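Local coordinates for protein esterase (Xanthomonas oryzae pv. oryzae, PDB 3H2G) that hydrolyses ester bonds in the degradation of rice cell walls, acting as a virulence factor of the bacterium, at residues Y138-I149 / Q177-E188. Residues are numbered along the deposited sequence; the frame is centred on the assembly and turned at random.
Sequences YLHSASEASATI and QGGHTAMATQRE
Small side chains of helix 141-162, such as Ala145, settle on Ala184 and Thr185 of helix 177-192 in a buried helix-helix crossing of an alpha/beta-hydrolase fold. The second helix begins within the GxSxG sequence of a probable nucleophile elbow, directly after the presumed nucleophilic serine, and includes its Gln177 and Gly178, so the contact packs a neighbouring helix across it. The axes approach to 8.0 Å at -78°, and the CA atoms of Ala145 and Thr185 come within 4.2 Å, as the small residues permit. Thr185 OG1 lies 3.4 Å from Ala145 CA, yet its hydrogen bond stays within its own helix, to Thr181 O at 2.8 Å, from above the carbonyl plane. Thr148 OG1 also bonds within its own helix, donating to Glu144 O from nearer the carbonyl plane, and lies 3.3 Å from Thr181 CG2. Both hydroxyl oxygens thus touch carbon atoms of the other helix, and no hydrogen bond crosses here. Beyond them, Ile149 CD1 rests against Glu188 CG. Toward the start of the first helix the contact becomes more polar. Glu144, extended beyond CG, reaches along Thr181, whose hydroxyl is hydrogen-bonded to Tyr125, and ends between His180 and Gln177. His180 swings its CG anti to the backbone N (chi1 179°), which carries the imidazole up to the loop before the helix; Leu139 CD2 sits over one ring face, toward the rim. His180 NE2 gives Ser141 OG a weak, bent hydrogen bond of 3.1 Å, while that hydroxyl donates to a water that also accepts from Arg187 NH2 at 2.7 Å.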
loop_
_atom_site.group_PDB
_atom_site.type_symbol
_atom_site.label_atom_id
_atom_site.label_comp_id
_atom_site.label_asym_id
_atom_site.label_seq_id
_atom_site.Cartn_x
_atom_site.Cartn_y
_atom_site.Cartn_z
ATOM N N TYR A 138 4.201 0.130 9.875
ATOM C CA TYR A 138 2.886 0.211 9.251
ATOM C C TYR A 138 2.376 1.656 9.182
ATOM O O TYR A 138 2.377 2.370 10.180
ATOM C CB TYR A 138 1.912 -0.669 10.049
ATOM C CG TYR A 138 0.515 -0.798 9.479
ATOM C CD1 TYR A 138 0.310 -1.170 8.150
ATOM C CD2 TYR A 138 -0.604 -0.595 10.287
ATOM C CE1 TYR A 138 -0.980 -1.340 7.641
ATOM C CE2 TYR A 138 -1.897 -0.764 9.787
ATOM C CZ TYR A 138 -2.076 -1.135 8.465
ATOM O OH TYR A 138 -3.352 -1.297 7.968
ATOM N N LEU A 139 1.963 2.077 7.987
ATOM C CA LEU A 139 1.428 3.418 7.754
ATOM C C LEU A 139 2.385 4.567 8.077
ATOM O O LEU A 139 1.951 5.677 8.408
ATOM C CB LEU A 139 0.113 3.590 8.527
ATOM C CG LEU A 139 -0.995 2.632 8.067
ATOM C CD1 LEU A 139 -2.191 2.710 9.012
ATOM C CD2 LEU A 139 -1.406 2.981 6.643
ATOM N N HIS A 140 3.683 4.295 7.968
ATOM C CA HIS A 140 4.712 5.300 8.218
ATOM C C HIS A 140 5.145 5.855 6.860
ATOM O O HIS A 140 5.918 5.228 6.137
ATOM C CB HIS A 140 5.910 4.666 8.933
ATOM C CG HIS A 140 6.995 5.638 9.272
ATOM N ND1 HIS A 140 8.295 5.480 8.842
ATOM C CD2 HIS A 140 6.977 6.777 10.005
ATOM C CE1 HIS A 140 9.031 6.479 9.297
ATOM N NE2 HIS A 140 8.255 7.280 10.005
ATOM N N SER A 141 4.632 7.034 6.522
ATOM C CA SER A 141 4.917 7.677 5.245
ATOM C C SER A 141 6.378 7.682 4.803
ATOM O O SER A 141 6.690 7.304 3.671
ATOM C CB SER A 141 4.393 9.117 5.265
ATOM O OG SER A 141 3.012 9.148 5.585
ATOM N N ALA A 142 7.273 8.104 5.689
ATOM C CA ALA A 142 8.690 8.185 5.348
ATOM C C ALA A 142 9.339 6.880 4.896
ATOM O O ALA A 142 10.017 6.856 3.868
ATOM C CB ALA A 142 9.474 8.773 6.518
ATOM N N SER A 143 9.147 5.802 5.654
ATOM C CA SER A 143 9.759 4.525 5.293
ATOM C C SER A 143 8.997 3.783 4.196
ATOM O O SER A 143 9.566 2.937 3.506
ATOM C CB SER A 143 9.933 3.633 6.533
ATOM O OG SER A 143 8.696 3.336 7.148
ATOM N N GLU A 144 7.714 4.088 4.031
ATOM C CA GLU A 144 6.952 3.464 2.956
ATOM C C GLU A 144 7.518 4.049 1.664
ATOM O O GLU A 144 7.707 3.346 0.667
ATOM C CB GLU A 144 5.463 3.806 3.070
ATOM C CG GLU A 144 4.701 2.964 4.084
ATOM C CD GLU A 144 3.272 3.428 4.249
ATOM O OE1 GLU A 144 2.480 2.717 4.895
ATOM O OE2 GLU A 144 2.946 4.514 3.732
ATOM N N ALA A 145 7.807 5.347 1.701
ATOM C CA ALA A 145 8.360 6.034 0.543
ATOM C C ALA A 145 9.807 5.624 0.275
ATOM O O ALA A 145 10.167 5.315 -0.864
ATOM C CB ALA A 145 8.270 7.550 0.737
ATOM N N SER A 146 10.636 5.616 1.318
ATOM C CA SER A 146 12.040 5.254 1.150
ATOM C C SER A 146 12.196 3.830 0.624
ATOM O O SER A 146 13.034 3.567 -0.236
ATOM C CB SER A 146 12.808 5.423 2.468
ATOM O OG SER A 146 12.336 4.550 3.482
ATOM N N ALA A 147 11.380 2.916 1.135
ATOM C CA ALA A 147 11.440 1.525 0.697
ATOM C C ALA A 147 11.022 1.404 -0.766
ATOM O O ALA A 147 11.623 0.655 -1.533
ATOM C CB ALA A 147 10.538 0.661 1.575
ATOM N N THR A 148 9.986 2.145 -1.148
ATOM C CA THR A 148 9.496 2.112 -2.521
ATOM C C THR A 148 10.508 2.730 -3.483
ATOM O O THR A 148 10.812 2.167 -4.538
ATOM C CB THR A 148 8.156 2.857 -2.639
ATOM O OG1 THR A 148 7.186 2.210 -1.804
ATOM C CG2 THR A 148 7.655 2.837 -4.076
ATOM N N ILE A 149 11.028 3.894 -3.113
ATOM C CA ILE A 149 12.010 4.583 -3.938
ATOM C C ILE A 149 13.254 3.720 -4.157
ATOM O O ILE A 149 13.734 3.584 -5.280
ATOM C CB ILE A 149 12.405 5.925 -3.287
ATOM C CG1 ILE A 149 11.245 6.916 -3.438
ATOM C CG2 ILE A 149 13.686 6.464 -3.907
ATOM C CD1 ILE A 149 11.359 8.155 -2.556
ATOM N N GLN A 177 -3.253 0.154 2.259
ATOM C CA GLN A 177 -2.090 0.764 2.902
ATOM C C GLN A 177 -1.208 1.227 1.749
ATOM O O GLN A 177 -0.520 2.243 1.845
ATOM C CB GLN A 177 -1.290 -0.242 3.739
ATOM C CG GLN A 177 0.022 0.369 4.257
ATOM C CD GLN A 177 1.020 -0.642 4.804
ATOM O OE1 GLN A 177 2.139 -0.278 5.183
ATOM N NE2 GLN A 177 0.628 -1.904 4.847
ATOM N N GLY A 178 -1.248 0.461 0.659
ATOM C CA GLY A 178 -0.458 0.775 -0.521
ATOM C C GLY A 178 -0.837 2.093 -1.164
ATOM O O GLY A 178 -0.028 2.691 -1.877
ATOM N N GLY A 179 -2.068 2.539 -0.931
ATOM C CA GLY A 179 -2.508 3.809 -1.487
ATOM C C GLY A 179 -1.828 4.913 -0.700
ATOM O O GLY A 179 -1.477 5.965 -1.238
ATOM N N HIS A 180 -1.653 4.661 0.593
ATOM C CA HIS A 180 -0.982 5.592 1.491
ATOM C C HIS A 180 0.484 5.610 1.039
ATOM O O HIS A 180 1.103 6.667 0.928
ATOM C CB HIS A 180 -1.110 5.082 2.934
ATOM C CG HIS A 180 -0.434 5.944 3.959
ATOM N ND1 HIS A 180 -1.059 7.008 4.573
ATOM C CD2 HIS A 180 0.812 5.886 4.486
ATOM C CE1 HIS A 180 -0.226 7.568 5.435
ATOM N NE2 HIS A 180 0.915 6.907 5.400
ATOM N N THR A 181 1.025 4.428 0.758
ATOM C CA THR A 181 2.403 4.292 0.294
ATOM C C THR A 181 2.626 5.038 -1.023
ATOM O O THR A 181 3.598 5.787 -1.174
ATOM C CB THR A 181 2.766 2.808 0.065
ATOM O OG1 THR A 181 2.748 2.113 1.316
ATOM C CG2 THR A 181 4.147 2.677 -0.572
ATOM N N ALA A 182 1.726 4.820 -1.977
ATOM C CA ALA A 182 1.836 5.464 -3.281
ATOM C C ALA A 182 1.868 6.982 -3.152
ATOM O O ALA A 182 2.726 7.647 -3.740
ATOM C CB ALA A 182 0.672 5.039 -4.176
ATOM N N MET A 183 0.939 7.529 -2.376
ATOM C CA MET A 183 0.872 8.976 -2.195
ATOM C C MET A 183 2.080 9.520 -1.437
ATOM O O MET A 183 2.596 10.593 -1.766
ATOM C CB MET A 183 -0.417 9.371 -1.465
ATOM C CG MET A 183 -0.600 10.886 -1.362
ATOM S SD MET A 183 -2.180 11.397 -0.647
ATOM C CE MET A 183 -3.274 11.167 -2.050
ATOM N N ALA A 184 2.529 8.787 -0.422
ATOM C CA ALA A 184 3.685 9.219 0.363
ATOM C C ALA A 184 4.927 9.233 -0.520
ATOM O O ALA A 184 5.791 10.108 -0.393
ATOM C CB ALA A 184 3.895 8.284 1.555
ATOM N N THR A 185 5.016 8.251 -1.411
ATOM C CA THR A 185 6.146 8.152 -2.330
ATOM C C THR A 185 6.074 9.302 -3.337
ATOM O O THR A 185 7.092 9.901 -3.694
ATOM C CB THR A 185 6.127 6.799 -3.083
ATOM O OG1 THR A 185 6.208 5.723 -2.135
ATOM C CG2 THR A 185 7.297 6.709 -4.051
ATOM N N GLN A 186 4.868 9.613 -3.794
ATOM C CA GLN A 186 4.691 10.705 -4.744
ATOM C C GLN A 186 5.135 12.025 -4.120
ATOM O O GLN A 186 5.829 12.821 -4.749
ATOM C CB GLN A 186 3.226 10.816 -5.160
ATOM C CG GLN A 186 2.933 12.060 -5.980
ATOM C CD GLN A 186 1.459 12.232 -6.282
ATOM O OE1 GLN A 186 0.621 11.448 -5.832
ATOM N NE2 GLN A 186 1.133 13.272 -7.045
ATOM N N ARG A 187 4.727 12.255 -2.879
ATOM C CA ARG A 187 5.084 13.487 -2.189
ATOM C C ARG A 187 6.598 13.640 -2.063
ATOM O O ARG A 187 7.138 14.724 -2.277
ATOM C CB ARG A 187 4.444 13.521 -0.796
ATOM C CG ARG A 187 4.699 14.826 -0.045
ATOM C CD ARG A 187 4.011 14.851 1.309
ATOM N NE ARG A 187 4.519 13.811 2.201
ATOM C CZ ARG A 187 4.127 13.656 3.461
ATOM N NH1 ARG A 187 3.218 14.477 3.977
ATOM N NH2 ARG A 187 4.640 12.687 4.205
ATOM N N GLU A 188 7.276 12.548 -1.724
ATOM C CA GLU A 188 8.728 12.559 -1.555
ATOM C C GLU A 188 9.480 12.803 -2.861
ATOM O O GLU A 188 10.436 13.579 -2.898
ATOM C CB GLU A 188 9.186 11.239 -0.927
ATOM C CG GLU A 188 10.691 11.112 -0.698
ATOM C CD GLU A 188 11.250 12.187 0.218
ATOM O OE1 GLU A 188 10.496 12.712 1.066
ATOM O OE2 GLU A 188 12.454 12.494 0.100
HETATM O O HOH W 1 3.073 11.921 6.315
#